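Local coordinates for protein acetolactate synthase isozyme 1 large subunit (Escherichia coli, PDB 6LPI) that belongs to the thiamine diphosphate enzyme family and binds flavin-adenine dinucleotide, thiamine diphosphate and a magnesium ion, at residues P194-E199 against V321-D326; P214-G219 against I280-R285; A227-L232 against D329-L334. All coordinates share one frame; numbering follows the deposited sequence.

Interaction 1. Residues P194-E199 against V321-D326; sequences PAFSEE and VAIQAD. With FAD (flavin-adenine dinucleotide), chain I.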
loop_
_atom_site.group_PDB
_atom_site.type_symbol
_atom_site.label_atom_id
_atom_site.label_comp_id
_atom_site.label_asym_id
_atom_site.label_seq_id
_atom_site.Cartn_x
_atom_site.Cartn_y
_atom_site.Cartn_z
ATOM N N PRO B 194 -14.538 7.342 12.093
ATOM C CA PRO B 194 -15.891 7.856 11.831
ATOM C C PRO B 194 -16.982 7.157 12.637
ATOM O O PRO B 194 -16.871 5.989 13.024
ATOM C CB PRO B 194 -16.083 7.584 10.331
ATOM C CG PRO B 194 -14.709 7.464 9.776
ATOM C CD PRO B 194 -13.868 6.873 10.868
ATOM N N ALA B 195 -18.086 7.881 12.835
ATOM C CA ALA B 195 -19.286 7.304 13.422
ATOM C C ALA B 195 -20.131 6.642 12.343
ATOM O O ALA B 195 -20.012 6.940 11.151
ATOM C CB ALA B 195 -20.113 8.369 14.136
ATOM N N PHE B 196 -21.020 5.753 12.778
ATOM C CA PHE B 196 -21.840 5.010 11.838
ATOM C C PHE B 196 -23.128 4.573 12.508
ATOM O O PHE B 196 -23.121 4.153 13.667
ATOM C CB PHE B 196 -21.068 3.804 11.308
ATOM C CG PHE B 196 -20.335 3.042 12.373
ATOM C CD1 PHE B 196 -20.920 1.956 12.985
ATOM C CD2 PHE B 196 -19.058 3.413 12.765
ATOM C CE1 PHE B 196 -20.246 1.236 13.964
ATOM C CE2 PHE B 196 -18.376 2.703 13.740
ATOM C CZ PHE B 196 -18.966 1.615 14.339
ATOM N N SER B 197 -24.217 4.610 11.750
ATOM C CA SER B 197 -25.534 4.360 12.311
ATOM C C SER B 197 -25.716 2.900 12.710
ATOM O O SER B 197 -25.262 1.979 12.020
ATOM C CB SER B 197 -26.616 4.749 11.307
ATOM O OG SER B 197 -26.606 3.872 10.197
ATOM N N GLU B 198 -26.424 2.704 13.826
ATOM C CA GLU B 198 -26.792 1.368 14.275
ATOM C C GLU B 198 -27.791 0.715 13.318
ATOM O O GLU B 198 -27.828 -0.516 13.212
ATOM C CB GLU B 198 -27.360 1.459 15.698
ATOM C CG GLU B 198 -27.615 0.130 16.402
ATOM C CD GLU B 198 -28.883 0.149 17.252
ATOM O OE1 GLU B 198 -29.211 -0.890 17.861
ATOM O OE2 GLU B 198 -29.553 1.203 17.313
ATOM N N GLU B 199 -28.578 1.513 12.583
ATOM C CA GLU B 199 -29.486 0.933 11.595
ATOM C C GLU B 199 -28.706 0.222 10.495
ATOM O O GLU B 199 -29.126 -0.827 9.995
ATOM C CB GLU B 199 -30.393 2.015 11.000
ATOM C CG GLU B 199 -30.695 1.796 9.508
ATOM C CD GLU B 199 -31.859 2.626 8.956
ATOM O OE1 GLU B 199 -31.993 3.819 9.325
ATOM O OE2 GLU B 199 -32.629 2.077 8.132
ATOM N N VAL B 321 -25.486 -1.793 1.393
ATOM C CA VAL B 321 -25.232 -1.195 2.692
ATOM C C VAL B 321 -23.783 -0.737 2.670
ATOM O O VAL B 321 -22.881 -1.536 2.398
ATOM C CB VAL B 321 -25.488 -2.179 3.843
ATOM C CG1 VAL B 321 -24.919 -1.643 5.160
ATOM C CG2 VAL B 321 -26.956 -2.460 3.951
ATOM N N ALA B 322 -23.569 0.548 2.933
ATOM C CA ALA B 322 -22.252 1.163 2.915
ATOM C C ALA B 322 -22.010 1.792 4.278
ATOM O O ALA B 322 -22.799 2.627 4.732
ATOM C CB ALA B 322 -22.150 2.214 1.812
ATOM N N ILE B 323 -20.923 1.392 4.920
ATOM C CA ILE B 323 -20.504 1.946 6.196
ATOM C C ILE B 323 -19.142 2.565 5.983
ATOM O O ILE B 323 -18.231 1.896 5.479
ATOM C CB ILE B 323 -20.383 0.857 7.271
ATOM C CG1 ILE B 323 -21.725 0.190 7.507
ATOM C CG2 ILE B 323 -19.792 1.427 8.571
ATOM C CD1 ILE B 323 -22.417 0.755 8.599
ATOM N N GLN B 324 -18.985 3.814 6.394
ATOM C CA GLN B 324 -17.669 4.439 6.383
ATOM C C GLN B 324 -17.200 4.347 7.819
ATOM O O GLN B 324 -17.615 5.137 8.671
ATOM C CB GLN B 324 -17.695 5.881 5.917
ATOM C CG GLN B 324 -16.332 6.470 6.042
ATOM C CD GLN B 324 -16.355 7.952 6.122
ATOM O OE1 GLN B 324 -17.423 8.561 6.143
ATOM N NE2 GLN B 324 -15.173 8.559 6.146
ATOM N N ALA B 325 -16.321 3.398 8.089
ATOM C CA ALA B 325 -15.888 3.192 9.457
ATOM C C ALA B 325 -14.642 2.329 9.467
ATOM O O ALA B 325 -14.202 1.817 8.434
ATOM C CB ALA B 325 -16.990 2.521 10.272
ATOM N N ASP B 326 -14.057 2.215 10.653
ATOM C CA ASP B 326 -13.023 1.226 10.898
ATOM C C ASP B 326 -13.638 -0.167 11.043
ATOM O O ASP B 326 -14.649 -0.337 11.727
ATOM C CB ASP B 326 -12.246 1.605 12.148
ATOM C CG ASP B 326 -11.432 0.468 12.663
ATOM O OD1 ASP B 326 -10.250 0.361 12.270
ATOM O OD2 ASP B 326 -11.984 -0.322 13.454
HETATM P PA FAD I . -5.754 -2.162 -0.531
HETATM O O1A FAD I . -4.770 -3.040 0.138
HETATM O O2A FAD I . -5.229 -0.906 -1.175
HETATM O O5B FAD I . -6.770 -1.882 0.646
HETATM C C5B FAD I . -6.976 -0.554 1.167
HETATM C C4B FAD I . -8.455 -0.382 1.384
HETATM O O4B FAD I . -8.801 -0.683 2.763
HETATM C C3B FAD I . -8.974 1.029 1.130
HETATM O O3B FAD I . -10.272 0.936 0.540
HETATM C C2B FAD I . -8.946 1.631 2.540
HETATM O O2B FAD I . -9.790 2.758 2.719
HETATM C C1B FAD I . -9.462 0.434 3.325
HETATM N N9A FAD I . -9.195 0.465 4.754
HETATM C C8A FAD I . -7.990 0.636 5.380
HETATM N N7A FAD I . -8.057 0.596 6.691
HETATM C C5A FAD I . -9.404 0.383 6.944
HETATM C C6A FAD I . -10.140 0.252 8.140
HETATM N N6A FAD I . -9.598 0.316 9.358
HETATM N N1A FAD I . -11.474 0.061 8.038
HETATM C C2A FAD I . -12.026 0.003 6.823
HETATM N N3A FAD I . -11.436 0.105 5.631
HETATM C C4A FAD I . -10.117 0.301 5.759
HETATM N N1 FAD I . -4.811 -8.622 -6.272
HETATM C C2 FAD I . -5.808 -9.546 -6.180
HETATM O O2 FAD I . -6.722 -9.414 -5.376
HETATM N N3 FAD I . -5.794 -10.666 -6.993
HETATM C C4 FAD I . -4.834 -10.968 -7.936
HETATM O O4 FAD I . -4.926 -11.999 -8.598
HETATM C C4X FAD I . -3.779 -9.971 -8.036
HETATM N N5 FAD I . -2.814 -10.170 -8.909
HETATM C C5X FAD I . -1.801 -9.221 -8.983
HETATM C C6 FAD I . -0.759 -9.413 -9.893
HETATM C C7 FAD I . 0.284 -8.493 -9.991
HETATM C C7M FAD I . 1.384 -8.718 -10.993
HETATM C C8 FAD I . 0.285 -7.353 -9.170
HETATM C C8M FAD I . 1.392 -6.330 -9.266
HETATM C C9 FAD I . -0.754 -7.159 -8.262
HETATM C C9A FAD I . -1.796 -8.074 -8.171
HETATM N N10 FAD I . -2.858 -7.902 -7.257
HETATM C C10 FAD I . -3.861 -8.829 -7.161
HETATM C "C1'" FAD I . -2.909 -6.737 -6.374
HETATM C "C2'" FAD I . -3.822 -5.640 -6.902
HETATM O "O2'" FAD I . -3.123 -4.831 -7.848
HETATM C "C3'" FAD I . -4.269 -4.753 -5.741
HETATM O "O3'" FAD I . -3.127 -4.231 -5.071
HETATM C "C4'" FAD I . -5.150 -5.455 -4.714
HETATM O "O4'" FAD I . -6.011 -6.361 -5.393
HETATM C "C5'" FAD I . -5.973 -4.482 -3.905
HETATM O "O5'" FAD I . -6.414 -5.129 -2.698
HETATM P P FAD I . -7.228 -4.343 -1.631
HETATM O O1P FAD I . -8.660 -4.169 -2.138
HETATM O O2P FAD I . -7.042 -4.927 -0.422
HETATM O O3P FAD I . -6.526 -2.958 -1.665
#
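Phe196 and Pro194 lay a short loop over residues 323-325, and apolar packing makes up most of the contact. Phe196 CD2 and CE2 meet the methyl group of Ala325 obliquely, with CD2 at 3.4 Å from Ala325 CB. At the root of the same side chain, Phe196 CB meets Ile323 CG2 at 3.8 Å, and the two side chains cross at a slant. Phe196 holds its CG between its own backbone N and carbonyl carbon (chi1 45°), a torsion that brings CD2 and CE2 to the Ala325 methyl while CB stays at Ile323 CG2. Pro194 CB lies 3.3 Å from Gln324 O, while its CG comes 3.8 Å from Gln324 NE2; ring and amide-bearing chain cross nearly at right angles.

No hydrogen bond joins the two segments, and the polar groups turn to other partners. The extended Gln324 side chain gives its OE1 to Arg310 and makes a weaker bond from NE2 to Ile308 O. Two N-caps start the helices that follow: Ser197 OG receives the N-H of Ser200, and Asp326 OD2 that of Asp329. The second carboxylate oxygen of Asp326 serves the cofactor, accepting a hydrogen bond from FAD N6A to OD1 at 3.0 Å. Ala325 O lies 3.3 Å from FAD C2A, so Ala325 and Asp326, which follow the strand, line the adenine part of the FAD pocket.

The contact closes the edge of the Rossmann-like central domain, where strand 321-324, outermost in the parallel sheet within this chain, is bonded through its backbone to strand 302-307. Ile323 reaches both helix 198-210 and helix 327-334, and Phe196 likewise touches Ile201 of the first and Asp329 and Gln333 of the second.

Interaction 2. Residues P214-G219 against I280-R285; sequences PVLYLG and IVLGAR. With FAD (flavin-adenine dinucleotide), chain I.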
loop_
_atom_site.group_PDB
_atom_site.type_symbol
_atom_site.label_atom_id
_atom_site.label_comp_id
_atom_site.label_asym_id
_atom_site.label_seq_id
_atom_site.Cartn_x
_atom_site.Cartn_y
_atom_site.Cartn_z
ATOM N N PRO B 214 -23.393 -16.457 1.103
ATOM C CA PRO B 214 -22.514 -15.307 1.306
ATOM C C PRO B 214 -21.045 -15.684 1.214
ATOM O O PRO B 214 -20.632 -16.813 1.491
ATOM C CB PRO B 214 -22.863 -14.861 2.732
ATOM C CG PRO B 214 -23.151 -16.160 3.427
ATOM C CD PRO B 214 -23.776 -17.079 2.380
ATOM N N VAL B 215 -20.249 -14.699 0.806
ATOM C CA VAL B 215 -18.802 -14.806 0.851
ATOM C C VAL B 215 -18.279 -13.549 1.509
ATOM O O VAL B 215 -18.874 -12.468 1.390
ATOM C CB VAL B 215 -18.130 -15.006 -0.524
ATOM C CG1 VAL B 215 -18.888 -15.999 -1.379
ATOM C CG2 VAL B 215 -17.905 -13.684 -1.198
ATOM N N LEU B 216 -17.210 -13.718 2.273
ATOM C CA LEU B 216 -16.546 -12.625 2.961
ATOM C C LEU B 216 -15.297 -12.284 2.157
ATOM O O LEU B 216 -14.490 -13.161 1.851
ATOM C CB LEU B 216 -16.242 -13.021 4.410
ATOM C CG LEU B 216 -15.367 -12.190 5.330
ATOM C CD1 LEU B 216 -16.067 -10.899 5.648
ATOM C CD2 LEU B 216 -15.146 -12.943 6.617
ATOM N N TYR B 217 -15.211 -11.056 1.720
ATOM C CA TYR B 217 -14.187 -10.590 0.798
ATOM C C TYR B 217 -13.288 -9.616 1.567
ATOM O O TYR B 217 -13.675 -8.481 1.848
ATOM C CB TYR B 217 -14.894 -9.998 -0.425
ATOM C CG TYR B 217 -14.112 -9.147 -1.390
ATOM C CD1 TYR B 217 -12.728 -9.159 -1.441
ATOM C CD2 TYR B 217 -14.782 -8.299 -2.240
ATOM C CE1 TYR B 217 -12.050 -8.363 -2.322
ATOM C CE2 TYR B 217 -14.113 -7.493 -3.116
ATOM C CZ TYR B 217 -12.748 -7.529 -3.158
ATOM O OH TYR B 217 -12.089 -6.718 -4.045
ATOM N N LEU B 218 -12.094 -10.075 1.920
ATOM C CA LEU B 218 -11.151 -9.316 2.735
ATOM C C LEU B 218 -10.088 -8.622 1.905
ATOM O O LEU B 218 -9.579 -9.183 0.929
ATOM C CB LEU B 218 -10.470 -10.219 3.758
ATOM C CG LEU B 218 -11.454 -11.048 4.536
ATOM C CD1 LEU B 218 -10.680 -11.860 5.597
ATOM C CD2 LEU B 218 -12.425 -10.044 5.155
ATOM N N GLY B 219 -9.760 -7.394 2.324
ATOM C CA GLY B 219 -8.711 -6.608 1.712
ATOM C C GLY B 219 -7.687 -6.151 2.738
ATOM O O GLY B 219 -7.761 -6.489 3.921
ATOM N N ILE B 280 -19.751 -9.651 1.550
ATOM C CA ILE B 280 -19.392 -8.757 2.642
ATOM C C ILE B 280 -17.970 -8.281 2.409
ATOM O O ILE B 280 -17.018 -9.054 2.528
ATOM C CB ILE B 280 -19.496 -9.459 4.001
ATOM C CG1 ILE B 280 -20.796 -10.268 4.120
ATOM C CG2 ILE B 280 -19.244 -8.477 5.117
ATOM C CD1 ILE B 280 -20.604 -11.740 3.982
ATOM N N VAL B 281 -17.814 -7.033 2.014
ATOM C CA VAL B 281 -16.521 -6.517 1.597
ATOM C C VAL B 281 -15.973 -5.663 2.734
ATOM O O VAL B 281 -16.512 -4.592 3.042
ATOM C CB VAL B 281 -16.644 -5.711 0.301
ATOM C CG1 VAL B 281 -15.263 -5.407 -0.265
ATOM C CG2 VAL B 281 -17.502 -6.457 -0.665
ATOM N N LEU B 282 -14.897 -6.131 3.360
ATOM C CA LEU B 282 -14.238 -5.394 4.422
ATOM C C LEU B 282 -12.830 -5.074 3.974
ATOM O O LEU B 282 -12.066 -5.984 3.647
ATOM C CB LEU B 282 -14.212 -6.187 5.715
ATOM C CG LEU B 282 -15.538 -6.827 6.060
ATOM C CD1 LEU B 282 -15.406 -7.722 7.284
ATOM C CD2 LEU B 282 -16.523 -5.712 6.314
ATOM N N GLY B 283 -12.493 -3.790 3.949
ATOM C CA GLY B 283 -11.134 -3.378 3.666
ATOM C C GLY B 283 -10.652 -3.622 2.254
ATOM O O GLY B 283 -9.450 -3.525 2.016
ATOM N N ALA B 284 -11.538 -3.922 1.306
ATOM C CA ALA B 284 -11.152 -4.047 -0.092
ATOM C C ALA B 284 -11.711 -2.888 -0.901
ATOM O O ALA B 284 -12.692 -2.248 -0.509
ATOM C CB ALA B 284 -11.640 -5.366 -0.694
ATOM N N ARG B 285 -11.128 -2.685 -2.089
ATOM C CA ARG B 285 -11.406 -1.509 -2.908
ATOM C C ARG B 285 -11.759 -1.888 -4.351
ATOM O O ARG B 285 -11.554 -1.081 -5.271
ATOM C CB ARG B 285 -10.195 -0.559 -2.879
ATOM C CG ARG B 285 -8.975 -1.058 -3.637
ATOM C CD ARG B 285 -7.826 -0.047 -3.631
ATOM N NE ARG B 285 -6.547 -0.630 -4.073
ATOM C CZ ARG B 285 -6.055 -0.523 -5.306
ATOM N NH1 ARG B 285 -6.712 0.139 -6.239
ATOM N NH2 ARG B 285 -4.895 -1.073 -5.613
HETATM P PA FAD I . -5.754 -2.162 -0.531
HETATM O O1A FAD I . -4.770 -3.040 0.138
HETATM O O2A FAD I . -5.229 -0.906 -1.175
HETATM O O5B FAD I . -6.770 -1.882 0.646
HETATM C C5B FAD I . -6.976 -0.554 1.167
HETATM C C4B FAD I . -8.455 -0.382 1.384
HETATM O O4B FAD I . -8.801 -0.683 2.763
HETATM C C3B FAD I . -8.974 1.029 1.130
HETATM O O3B FAD I . -10.272 0.936 0.540
HETATM C C2B FAD I . -8.946 1.631 2.540
HETATM O O2B FAD I . -9.790 2.758 2.719
HETATM C C1B FAD I . -9.462 0.434 3.325
HETATM N N9A FAD I . -9.195 0.465 4.754
HETATM C C8A FAD I . -7.990 0.636 5.380
HETATM N N7A FAD I . -8.057 0.596 6.691
HETATM C C5A FAD I . -9.404 0.383 6.944
HETATM C C6A FAD I . -10.140 0.252 8.140
HETATM N N6A FAD I . -9.598 0.316 9.358
HETATM N N1A FAD I . -11.474 0.061 8.038
HETATM C C2A FAD I . -12.026 0.003 6.823
HETATM N N3A FAD I . -11.436 0.105 5.631
HETATM C C4A FAD I . -10.117 0.301 5.759
HETATM N N1 FAD I . -4.811 -8.622 -6.272
HETATM C C2 FAD I . -5.808 -9.546 -6.180
HETATM O O2 FAD I . -6.722 -9.414 -5.376
HETATM N N3 FAD I . -5.794 -10.666 -6.993
HETATM C C4 FAD I . -4.834 -10.968 -7.936
HETATM O O4 FAD I . -4.926 -11.999 -8.598
HETATM C C4X FAD I . -3.779 -9.971 -8.036
HETATM N N5 FAD I . -2.814 -10.170 -8.909
HETATM C C5X FAD I . -1.801 -9.221 -8.983
HETATM C C6 FAD I . -0.759 -9.413 -9.893
HETATM C C7 FAD I . 0.284 -8.493 -9.991
HETATM C C7M FAD I . 1.384 -8.718 -10.993
HETATM C C8 FAD I . 0.285 -7.353 -9.170
HETATM C C8M FAD I . 1.392 -6.330 -9.266
HETATM C C9 FAD I . -0.754 -7.159 -8.262
HETATM C C9A FAD I . -1.796 -8.074 -8.171
HETATM N N10 FAD I . -2.858 -7.902 -7.257
HETATM C C10 FAD I . -3.861 -8.829 -7.161
HETATM C "C1'" FAD I . -2.909 -6.737 -6.374
HETATM C "C2'" FAD I . -3.822 -5.640 -6.902
HETATM O "O2'" FAD I . -3.123 -4.831 -7.848
HETATM C "C3'" FAD I . -4.269 -4.753 -5.741
HETATM O "O3'" FAD I . -3.127 -4.231 -5.071
HETATM C "C4'" FAD I . -5.150 -5.455 -4.714
HETATM O "O4'" FAD I . -6.011 -6.361 -5.393
HETATM C "C5'" FAD I . -5.973 -4.482 -3.905
HETATM O "O5'" FAD I . -6.414 -5.129 -2.698
HETATM P P FAD I . -7.228 -4.343 -1.631
HETATM O O1P FAD I . -8.660 -4.169 -2.138
HETATM O O2P FAD I . -7.042 -4.927 -0.422
HETATM O O3P FAD I . -6.526 -2.958 -1.665
#
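Tyr217 and Val281 lie side by side on one face of a parallel pair of strands, 214-218 and 280-282. Followed outward, the tyrosine first sets CB 3.8 Å from Ile280 O. With CG anti to the backbone N (chi1 165°), the ring leans over the neighbouring strand. Its CD2 meets both methyls of Val281, CG1 at 3.5 Å, and CE2 also touches CG1. Farther out, the methyl of Ala284 sits over one face in a CH-pi contact, CB lying 3.8 Å from the centroid of the Tyr217 ring, nearest to CE1 and CZ. The same methyl finally reaches Tyr217 OH. The other face of the pair carries Leu216 and Ile280 with Leu218 and Leu282; Leu216 CD1 meets Leu282 CD1 at 3.6 Å.

Four backbone hydrogen bonds zip the strands together in parallel register: Ile280 N to Val215 O, Tyr217 N to Ile280 O, Leu282 N to Tyr217 O, and Gly219 N to Leu282 O. Beyond the last of them the chains converge until Gly219 CA and Ala284 CA are 4.0 Å apart, an approach made easy by the lack of a side chain on Gly219. Gly283 has a positive phi (69°), which favours glycine, and its O lies near FAD O4B.

This end receives the FAD diphosphate. Arg285 N binds FAD O1P at 2.9 Å, its NE reaches FAD O2A at 3.2 Å and more weakly O3P, and its guanidinium presents its edge to the phosphate of FAD PA while NH1 pairs with Asp287. Dinucleotide binding at the C-terminal ends of central parallel strands is characteristic of Rossmann-like domains. Strand 240-242 flanks the pair next to 214-218 and strand 302-307 next to 278-282, while helix 226-235 packs over Leu216 and Leu218.

Interaction 3. Residues A227-L232 against D329-L334; sequences ARVREL and DVLAQL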
loop_
_atom_site.group_PDB
_atom_site.type_symbol
_atom_site.label_atom_id
_atom_site.label_comp_id
_atom_site.label_asym_id
_atom_site.label_seq_id
_atom_site.Cartn_x
_atom_site.Cartn_y
_atom_site.Cartn_z
ATOM N N ALA B 227 -8.549 -10.880 14.990
ATOM C CA ALA B 227 -9.423 -11.528 15.960
ATOM C C ALA B 227 -10.879 -11.448 15.523
ATOM O O ALA B 227 -11.559 -12.470 15.389
ATOM C CB ALA B 227 -9.243 -10.891 17.337
ATOM N N ARG B 228 -11.384 -10.241 15.286
ATOM C CA ARG B 228 -12.816 -10.150 15.031
ATOM C C ARG B 228 -13.165 -10.612 13.624
ATOM O O ARG B 228 -14.267 -11.121 13.405
ATOM C CB ARG B 228 -13.310 -8.723 15.264
ATOM C CG ARG B 228 -13.185 -8.264 16.698
ATOM C CD ARG B 228 -13.840 -6.927 16.891
ATOM N NE ARG B 228 -14.638 -6.882 18.102
ATOM C CZ ARG B 228 -14.184 -6.364 19.231
ATOM N NH1 ARG B 228 -12.960 -5.869 19.251
ATOM N NH2 ARG B 228 -14.940 -6.338 20.324
ATOM N N VAL B 229 -12.238 -10.496 12.674
ATOM C CA VAL B 229 -12.515 -11.010 11.338
ATOM C C VAL B 229 -12.600 -12.527 11.371
ATOM O O VAL B 229 -13.520 -13.119 10.799
ATOM C CB VAL B 229 -11.437 -10.538 10.347
ATOM C CG1 VAL B 229 -11.321 -11.508 9.176
ATOM C CG2 VAL B 229 -11.734 -9.148 9.858
ATOM N N ARG B 230 -11.674 -13.173 12.087
ATOM C CA ARG B 230 -11.750 -14.616 12.286
ATOM C C ARG B 230 -13.033 -15.003 13.011
ATOM O O ARG B 230 -13.750 -15.916 12.582
ATOM C CB ARG B 230 -10.522 -15.090 13.077
ATOM C CG ARG B 230 -10.307 -16.598 13.071
ATOM C CD ARG B 230 -9.210 -17.040 14.041
ATOM N NE ARG B 230 -8.915 -18.475 13.929
ATOM C CZ ARG B 230 -7.828 -18.996 13.362
ATOM N NH1 ARG B 230 -6.891 -18.203 12.845
ATOM N NH2 ARG B 230 -7.682 -20.315 13.316
ATOM N N GLU B 231 -13.364 -14.278 14.080
ATOM C CA GLU B 231 -14.564 -14.580 14.848
ATOM C C GLU B 231 -15.789 -14.532 13.959
ATOM O O GLU B 231 -16.612 -15.449 13.973
ATOM C CB GLU B 231 -14.693 -13.603 16.014
ATOM C CG GLU B 231 -15.850 -13.878 16.942
ATOM C CD GLU B 231 -15.891 -12.902 18.107
ATOM O OE1 GLU B 231 -15.172 -11.881 18.063
ATOM O OE2 GLU B 231 -16.613 -13.169 19.090
ATOM N N LEU B 232 -15.889 -13.497 13.122
ATOM C CA LEU B 232 -17.026 -13.384 12.214
ATOM C C LEU B 232 -17.038 -14.507 11.198
ATOM O O LEU B 232 -18.065 -15.175 11.008
ATOM C CB LEU B 232 -16.990 -12.048 11.494
ATOM C CG LEU B 232 -17.995 -12.026 10.349
ATOM C CD1 LEU B 232 -19.427 -11.748 10.832
ATOM C CD2 LEU B 232 -17.557 -11.021 9.306
ATOM N N ASP B 329 -14.336 -1.546 14.752
ATOM C CA ASP B 329 -15.488 -0.995 15.464
ATOM C C ASP B 329 -16.806 -1.534 14.911
ATOM O O ASP B 329 -17.737 -1.857 15.673
ATOM C CB ASP B 329 -15.422 0.528 15.391
ATOM C CG ASP B 329 -14.142 1.080 16.005
ATOM O OD1 ASP B 329 -13.663 0.514 17.020
ATOM O OD2 ASP B 329 -13.602 2.058 15.445
ATOM N N VAL B 330 -16.871 -1.729 13.597
ATOM C CA VAL B 330 -18.085 -2.261 12.997
ATOM C C VAL B 330 -18.286 -3.706 13.437
ATOM O O VAL B 330 -19.313 -4.054 14.026
ATOM C CB VAL B 330 -18.011 -2.148 11.465
ATOM C CG1 VAL B 330 -18.993 -3.108 10.797
ATOM C CG2 VAL B 330 -18.213 -0.716 11.010
ATOM N N LEU B 331 -17.268 -4.547 13.234
ATOM C CA LEU B 331 -17.355 -5.963 13.583
ATOM C C LEU B 331 -17.643 -6.163 15.068
ATOM O O LEU B 331 -18.312 -7.129 15.454
ATOM C CB LEU B 331 -16.036 -6.634 13.213
ATOM C CG LEU B 331 -15.751 -6.711 11.716
ATOM C CD1 LEU B 331 -14.572 -7.601 11.452
ATOM C CD2 LEU B 331 -16.964 -7.245 10.987
ATOM N N ALA B 332 -17.122 -5.278 15.913
ATOM C CA ALA B 332 -17.520 -5.275 17.311
ATOM C C ALA B 332 -19.016 -5.042 17.437
ATOM O O ALA B 332 -19.712 -5.766 18.153
ATOM C CB ALA B 332 -16.726 -4.228 18.089
ATOM N N GLN B 333 -19.552 -4.086 16.695
ATOM C CA GLN B 333 -20.978 -3.872 16.884
ATOM C C GLN B 333 -21.832 -4.853 16.079
ATOM O O GLN B 333 -23.055 -4.871 16.249
ATOM C CB GLN B 333 -21.291 -2.419 16.535
ATOM C CG GLN B 333 -21.364 -1.496 17.753
ATOM C CD GLN B 333 -21.737 -0.073 17.365
ATOM O OE1 GLN B 333 -22.826 0.199 16.870
ATOM N NE2 GLN B 333 -20.806 0.855 17.603
ATOM N N LEU B 334 -21.228 -5.696 15.242
ATOM C CA LEU B 334 -21.972 -6.557 14.330
ATOM C C LEU B 334 -21.962 -8.028 14.694
ATOM O O LEU B 334 -22.992 -8.692 14.551
ATOM C CB LEU B 334 -21.425 -6.423 12.902
ATOM C CG LEU B 334 -22.083 -7.340 11.855
ATOM C CD1 LEU B 334 -23.523 -6.920 11.550
ATOM C CD2 LEU B 334 -21.273 -7.409 10.560
#
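The guanidinium of Arg228 lies flat against the methyl of Ala332, which sits 3.1 Å above one face, offset toward the rim. NE is the guanidinium atom closest to the methyl, at 3.4 Å from Ala332 CB, and CZ and NH2 follow close behind. A bend at chi3 (136°) brings the guanidinium over Ala332. NH1 makes a long, weak ion pair with Asp328.

Deeper in the interface Leu331 is the central side chain, its two methyls directed to different partners. Leu331 CD1 meets Val229 CG2 at 3.6 Å, and Leu331 CD2 approaches Leu232 CD2 at 4.2 Å, where the two leucines cross at about a right angle. The CB atoms of Arg228 and Leu331 are also 4.0 Å apart. No hydrogen bond joins the two segments, whose union rests on side-chain packing.

The helical segments run in the same general direction, with axes 9.7 Å apart and a crossing angle of 39°. Both lie on one face of the parallel central-domain sheet, as helices do in Rossmann-like folds: Val229 and Leu232 rest on strand 214-218, Leu331 on Leu282 of strand 278-282, and Val330 on Ile323 of strand 321-324 and on Ala325 just after it, while Leu334 extends the packing to helix 198-210.

Overall arrangement
Interaction 1 is the first to open along the chain, at 194-199, just as helix 198-210 begins. Strand 214-218 then opens interaction 2, which closes at 280-285 and is nested wholly inside the loop that 321-326 closes. Helix segment 227-232 opens interaction 3 within both loops, but its partner 329-334 follows them, so interaction 3 crosses each of the others. It touches both, the helix of 329-334 meeting interaction 1 and both of its helices meeting interaction 2. Two inner strands of one Rossmann-like sheet and one that is outermost within this chain are thus joined through helices on one face, and interactions 1 and 2 bind FAD at its adenine and diphosphate.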